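Local atomic coordinates of HNH endonuclease (Geobacter metallireducens, PDB entry 4H9D), a protein that probably nicks DNA in a manganese-dependent reaction, as a member of the HNH endonuclease family, and also carries a bound zinc ion. Residues C38-E43 with T51-V56; K74-R79 with E89-S94. All coordinates share one frame; numbering follows the deposited sequence.

The two contacts follow one another along the chain and share the zinc site: Cys38 and Cys41 of contact 1 and Cys76 of contact 2 bind the ion, and Cys73 makes the fourth ligand. Their centres lie 10 Å apart, and the junction is direct, since Tyr40 CB packs 3.4 Å from Cys76 SG. A second point of touching is Tyr40 O with Leu92 CD2, at 3.9 Å. Contact 1 ties the zinc loop to strand 50-54, whereas contact 2 sets the last helix, 85-92, against zinc-bearing helix 74-82. A bound magnesium ion is more distant, about 11 Å from the side chains of both Asp53 and Arg79.

Contact 1: residues C38-E43 with T51-V56; sequences CHYCGE and TMDHLV. With ZN (zinc ion), chain D.
Tyr40 and Asp53 make the one hydrogen bond between 38-43 and 51-56: the phenol OH donates to OD2 of Asp53 at 2.8 Å. The oxygen sits near the plane of the phenol ring, at its edge, yet the hydroxyl reaches it from above the carboxylate, 35° out of that plane. Ring and carboxylate planes stand 58° apart. With CG anti to the carbonyl carbon (chi1 -63°), the Tyr40 ring carries its hydroxyl across to the strand, although CB itself does not point there.

Residues 38-43 form the zinc loop before strand 50-54, on which 51-54 lie; this is the first strand of a beta-beta-alpha finger, the fold of HNH nucleases, built from antiparallel strands 50-54 and 69-73 and helix 74-82. Cys38 SG and Cys41 SG each bind zinc at 2.3 Å, and the Cys38 sulfur also accepts weak hydrogen bonds from the backbone N of Tyr40 and of Cys41.

Apolar contact comes from one methyl. Leu55 CD2 packs 4.1 Å from Tyr40 CE1. The same methyl lies 3.9 Å from His39 CE1. His39 in turn places ND1 over one face of the Tyr40 ring, toward its rim. Beyond the two segments, Trp88 meets Tyr40 edge-to-face.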
loop_
_atom_site.group_PDB
_atom_site.type_symbol
_atom_site.label_atom_id
_atom_site.label_comp_id
_atom_site.label_asym_id
_atom_site.label_seq_id
_atom_site.Cartn_x
_atom_site.Cartn_y
_atom_site.Cartn_z
ATOM N N CYS A 38 -23.787 -1.346 9.080
ATOM C CA CYS A 38 -22.479 -1.797 8.610
ATOM C C CYS A 38 -22.127 -3.076 9.363
ATOM O O CYS A 38 -22.124 -3.105 10.592
ATOM C CB CYS A 38 -21.423 -0.741 8.885
ATOM S SG CYS A 38 -19.765 -1.343 8.597
ATOM N N HIS A 39 -21.819 -4.131 8.629
ATOM C CA HIS A 39 -21.529 -5.415 9.250
ATOM C C HIS A 39 -20.354 -5.454 10.213
ATOM O O HIS A 39 -20.376 -6.225 11.181
ATOM C CB HIS A 39 -21.328 -6.475 8.181
ATOM C CG HIS A 39 -21.135 -7.843 8.737
ATOM N ND1 HIS A 39 -19.905 -8.468 8.767
ATOM C CD2 HIS A 39 -22.008 -8.698 9.321
ATOM C CE1 HIS A 39 -20.029 -9.650 9.347
ATOM N NE2 HIS A 39 -21.294 -9.813 9.692
ATOM N N TYR A 40 -19.342 -4.625 9.958
ATOM C CA TYR A 40 -18.160 -4.602 10.807
ATOM C C TYR A 40 -18.327 -3.741 12.045
ATOM O O TYR A 40 -18.182 -4.236 13.162
ATOM C CB TYR A 40 -16.943 -4.160 9.988
ATOM C CG TYR A 40 -16.637 -5.142 8.877
ATOM C CD1 TYR A 40 -16.272 -6.469 9.179
ATOM C CD2 TYR A 40 -16.800 -4.788 7.527
ATOM C CE1 TYR A 40 -16.085 -7.421 8.172
ATOM C CE2 TYR A 40 -16.616 -5.738 6.502
ATOM C CZ TYR A 40 -16.261 -7.049 6.843
ATOM O OH TYR A 40 -16.084 -7.997 5.869
ATOM N N CYS A 41 -18.650 -2.462 11.874
ATOM C CA CYS A 41 -18.806 -1.611 13.053
ATOM C C CYS A 41 -20.220 -1.515 13.636
ATOM O O CYS A 41 -20.399 -0.974 14.715
ATOM C CB CYS A 41 -18.250 -0.213 12.777
ATOM S SG CYS A 41 -19.074 0.708 11.479
ATOM N N GLY A 42 -21.215 -2.043 12.934
ATOM C CA GLY A 42 -22.578 -2.007 13.442
ATOM C C GLY A 42 -23.177 -0.610 13.512
ATOM O O GLY A 42 -24.262 -0.413 14.063
ATOM N N GLU A 43 -22.464 0.366 12.958
ATOM C CA GLU A 43 -22.922 1.742 12.945
ATOM C C GLU A 43 -23.963 1.864 11.841
ATOM O O GLU A 43 -24.023 1.012 10.965
ATOM C CB GLU A 43 -21.742 2.666 12.660
ATOM C CG GLU A 43 -22.044 4.127 12.868
ATOM C CD GLU A 43 -20.821 4.998 12.700
ATOM O OE1 GLU A 43 -19.727 4.576 13.143
ATOM O OE2 GLU A 43 -20.960 6.109 12.140
ATOM N N THR A 51 -21.115 -0.456 0.846
ATOM C CA THR A 51 -20.596 -1.186 -0.305
ATOM C C THR A 51 -20.697 -2.664 0.006
ATOM O O THR A 51 -20.908 -3.055 1.151
ATOM C CB THR A 51 -19.122 -0.868 -0.574
ATOM O OG1 THR A 51 -18.914 0.546 -0.470
ATOM C CG2 THR A 51 -18.736 -1.323 -1.980
HETATM N N MSE A 52 -20.561 -3.491 -1.013
HETATM C CA MSE A 52 -20.627 -4.915 -0.787
HETATM C C MSE A 52 -19.228 -5.427 -0.529
HETATM O O MSE A 52 -18.299 -5.113 -1.273
HETATM C CB MSE A 52 -21.190 -5.618 -2.000
HETATM C CG MSE A 52 -21.176 -7.107 -1.859
HETATM SE SE MSE A 52 -21.992 -7.911 -3.388
HETATM C CE MSE A 52 -20.622 -7.489 -4.661
ATOM N N ASP A 53 -19.066 -6.197 0.538
ATOM C CA ASP A 53 -17.757 -6.753 0.830
ATOM C C ASP A 53 -17.876 -8.250 1.008
ATOM O O ASP A 53 -18.918 -8.758 1.426
ATOM C CB ASP A 53 -17.160 -6.115 2.085
ATOM C CG ASP A 53 -15.723 -6.554 2.342
ATOM O OD1 ASP A 53 -14.979 -6.811 1.368
ATOM O OD2 ASP A 53 -15.328 -6.621 3.526
ATOM N N HIS A 54 -16.820 -8.964 0.637
ATOM C CA HIS A 54 -16.799 -10.411 0.802
ATOM C C HIS A 54 -15.972 -10.683 2.042
ATOM O O HIS A 54 -14.827 -10.239 2.136
ATOM C CB HIS A 54 -16.145 -11.093 -0.383
ATOM C CG HIS A 54 -16.848 -10.868 -1.681
ATOM N ND1 HIS A 54 -16.762 -9.683 -2.378
ATOM C CD2 HIS A 54 -17.615 -11.694 -2.429
ATOM C CE1 HIS A 54 -17.443 -9.790 -3.504
ATOM N NE2 HIS A 54 -17.970 -11.002 -3.558
ATOM N N LEU A 55 -16.562 -11.382 3.004
ATOM C CA LEU A 55 -15.855 -11.711 4.230
ATOM C C LEU A 55 -14.559 -12.365 3.797
ATOM O O LEU A 55 -13.468 -11.933 4.171
ATOM C CB LEU A 55 -16.687 -12.678 5.058
ATOM C CG LEU A 55 -17.897 -12.050 5.728
ATOM C CD1 LEU A 55 -18.730 -13.138 6.343
ATOM C CD2 LEU A 55 -17.432 -11.054 6.772
ATOM N N VAL A 56 -14.713 -13.401 2.982
ATOM C CA VAL A 56 -13.611 -14.146 2.402
ATOM C C VAL A 56 -13.396 -13.563 1.011
ATOM O O VAL A 56 -14.212 -13.771 0.119
ATOM C CB VAL A 56 -13.982 -15.611 2.255
ATOM C CG1 VAL A 56 -12.896 -16.344 1.517
ATOM C CG2 VAL A 56 -14.215 -16.205 3.618
HETATM ZN ZN ZN D . -18.223 0.189 9.392
#

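Contact 2: residues K74-R79 with E89-S94; sequences KECNNR and EEYLDS. With ZN (zinc ion), chain D.
The backbones of 74-79 and 89-94 come nearest at Arg79 and Tyr91, 8.6 Å between CA atoms, with Cys76 and Leu92 following at 9.2 Å. The first segment opens helix 74-82, the helical element of the beta-beta-alpha finger, and carries the zinc ligand Cys76; the second covers the end of helix 85-92, which follows after a short turn, and the residues just beyond it. At these separations the helices are joined by side chains, and Tyr91 does most of the bridging.

With CG anti to the backbone N (chi1 166°), its ring is directed at the first helix and meets partners over one face and at its edge. Over that face lies Arg79, whose CD makes a CH-pi contact 3.8 Å from the Tyr91 centroid. The guanidinium then continues almost parallel to the ring, the two planes differing by only 5°, and NH1 comes to 3.5 Å from Tyr91 CD1. Trp88, on the same helix as Tyr91, also meets its ring, and Leu83 touches it from the connecting turn.

At the edge lie Glu75 OE2 and Cys76 SG. Tyr91 OH donates a hydrogen bond of 2.8 Å to Glu75 OE2, which it meets on the anti side of the carboxylate and slightly out of its plane. Glu75 gets there with an extended chain, and its OE2 also has a long, purely electrostatic pairing with Arg79. A phenylalanine in place of Tyr91 would keep the face for Arg79 but would probably leave Glu75 OE2 without its hydroxyl donor and free the carboxylate to turn. Cys76 SG makes a sulfur-aromatic contact 88° off the normal of the Tyr91 ring, through the same sulfur that binds zinc at 2.5 Å.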
loop_
_atom_site.group_PDB
_atom_site.type_symbol
_atom_site.label_atom_id
_atom_site.label_comp_id
_atom_site.label_asym_id
_atom_site.label_seq_id
_atom_site.Cartn_x
_atom_site.Cartn_y
_atom_site.Cartn_z
ATOM N N LYS A 74 -17.608 2.752 4.023
ATOM C CA LYS A 74 -16.334 3.145 3.426
ATOM C C LYS A 74 -15.095 2.782 4.262
ATOM O O LYS A 74 -14.244 2.000 3.826
ATOM C CB LYS A 74 -16.381 4.655 3.145
ATOM C CG LYS A 74 -15.099 5.289 2.627
ATOM C CD LYS A 74 -15.361 6.721 2.164
ATOM C CE LYS A 74 -16.071 7.552 3.236
ATOM N NZ LYS A 74 -16.443 8.919 2.760
ATOM N N GLU A 75 -15.019 3.343 5.466
ATOM C CA GLU A 75 -13.904 3.140 6.390
ATOM C C GLU A 75 -13.576 1.681 6.720
ATOM O O GLU A 75 -12.419 1.258 6.640
ATOM C CB GLU A 75 -14.188 3.910 7.676
ATOM C CG GLU A 75 -13.064 3.919 8.683
ATOM C CD GLU A 75 -13.405 4.753 9.905
ATOM O OE1 GLU A 75 -13.691 5.958 9.734
ATOM O OE2 GLU A 75 -13.393 4.208 11.033
ATOM N N CYS A 76 -14.594 0.919 7.106
ATOM C CA CYS A 76 -14.410 -0.487 7.447
ATOM C C CYS A 76 -13.966 -1.307 6.243
ATOM O O CYS A 76 -13.098 -2.178 6.355
ATOM C CB CYS A 76 -15.710 -1.091 7.999
ATOM S SG CYS A 76 -15.959 -0.897 9.784
ATOM N N ASN A 77 -14.559 -1.035 5.089
ATOM C CA ASN A 77 -14.212 -1.800 3.905
ATOM C C ASN A 77 -12.738 -1.732 3.531
ATOM O O ASN A 77 -12.164 -2.747 3.121
ATOM C CB ASN A 77 -15.061 -1.365 2.717
ATOM C CG ASN A 77 -14.780 -2.187 1.490
ATOM O OD1 ASN A 77 -14.858 -3.418 1.521
ATOM N ND2 ASN A 77 -14.439 -1.517 0.398
ATOM N N ASN A 78 -12.127 -0.550 3.661
ATOM C CA ASN A 78 -10.709 -0.369 3.329
ATOM C C ASN A 78 -9.806 -0.893 4.431
ATOM O O ASN A 78 -8.923 -1.714 4.186
ATOM C CB ASN A 78 -10.401 1.106 3.108
ATOM C CG ASN A 78 -11.259 1.712 2.028
ATOM O OD1 ASN A 78 -11.183 1.313 0.864
ATOM N ND2 ASN A 78 -12.094 2.674 2.404
ATOM N N ARG A 79 -10.031 -0.394 5.644
ATOM C CA ARG A 79 -9.260 -0.796 6.804
ATOM C C ARG A 79 -9.150 -2.304 6.929
ATOM O O ARG A 79 -8.161 -2.813 7.446
ATOM C CB ARG A 79 -9.889 -0.231 8.074
ATOM C CG ARG A 79 -9.485 1.190 8.379
ATOM C CD ARG A 79 -10.433 1.838 9.376
ATOM N NE ARG A 79 -9.988 3.173 9.769
ATOM C CZ ARG A 79 -8.969 3.403 10.593
ATOM N NH1 ARG A 79 -8.290 2.384 11.114
ATOM N NH2 ARG A 79 -8.617 4.650 10.892
ATOM N N GLU A 89 -8.451 -6.351 14.531
ATOM C CA GLU A 89 -9.088 -6.717 15.790
ATOM C C GLU A 89 -9.158 -5.487 16.678
ATOM O O GLU A 89 -10.237 -5.033 17.045
ATOM C CB GLU A 89 -8.292 -7.810 16.503
ATOM C CG GLU A 89 -8.956 -9.178 16.500
ATOM C CD GLU A 89 -8.988 -9.824 15.126
ATOM O OE1 GLU A 89 -9.544 -9.211 14.191
ATOM O OE2 GLU A 89 -8.461 -10.949 14.982
ATOM N N GLU A 90 -7.991 -4.948 17.005
ATOM C CA GLU A 90 -7.890 -3.762 17.846
ATOM C C GLU A 90 -8.766 -2.629 17.314
ATOM O O GLU A 90 -9.382 -1.895 18.094
ATOM C CB GLU A 90 -6.432 -3.296 17.933
ATOM C CG GLU A 90 -5.473 -4.362 18.465
ATOM C CD GLU A 90 -4.078 -3.815 18.761
ATOM O OE1 GLU A 90 -3.485 -3.173 17.865
ATOM O OE2 GLU A 90 -3.576 -4.032 19.889
ATOM N N TYR A 91 -8.813 -2.482 15.990
ATOM C CA TYR A 91 -9.645 -1.447 15.370
ATOM C C TYR A 91 -11.104 -1.709 15.765
ATOM O O TYR A 91 -11.831 -0.788 16.168
ATOM C CB TYR A 91 -9.505 -1.488 13.846
ATOM C CG TYR A 91 -10.567 -0.700 13.117
ATOM C CD1 TYR A 91 -10.580 0.702 13.150
ATOM C CD2 TYR A 91 -11.589 -1.355 12.415
ATOM C CE1 TYR A 91 -11.591 1.435 12.500
ATOM C CE2 TYR A 91 -12.600 -0.639 11.768
ATOM C CZ TYR A 91 -12.596 0.756 11.818
ATOM O OH TYR A 91 -13.624 1.461 11.219
ATOM N N LEU A 92 -11.522 -2.971 15.649
ATOM C CA LEU A 92 -12.878 -3.357 16.010
ATOM C C LEU A 92 -13.047 -3.148 17.501
ATOM O O LEU A 92 -13.850 -2.319 17.936
ATOM C CB LEU A 92 -13.134 -4.823 15.666
ATOM C CG LEU A 92 -13.223 -5.118 14.170
ATOM C CD1 LEU A 92 -13.526 -6.606 13.945
ATOM C CD2 LEU A 92 -14.314 -4.227 13.552
ATOM N N ASP A 93 -12.260 -3.892 18.275
ATOM C CA ASP A 93 -12.287 -3.829 19.732
ATOM C C ASP A 93 -12.117 -2.418 20.292
ATOM O O ASP A 93 -12.122 -2.237 21.505
ATOM C CB ASP A 93 -11.210 -4.757 20.310
ATOM C CG ASP A 93 -11.453 -6.227 19.965
ATOM O OD1 ASP A 93 -12.274 -6.508 19.066
ATOM O OD2 ASP A 93 -10.815 -7.105 20.583
ATOM N N SER A 94 -11.971 -1.420 19.420
ATOM C CA SER A 94 -11.820 -0.042 19.876
ATOM C C SER A 94 -12.984 0.851 19.449
ATOM O O SER A 94 -12.855 2.075 19.399
ATOM C CB SER A 94 -10.490 0.555 19.389
ATOM O OG SER A 94 -10.433 0.662 17.979
HETATM ZN ZN ZN D . -18.223 0.189 9.392
#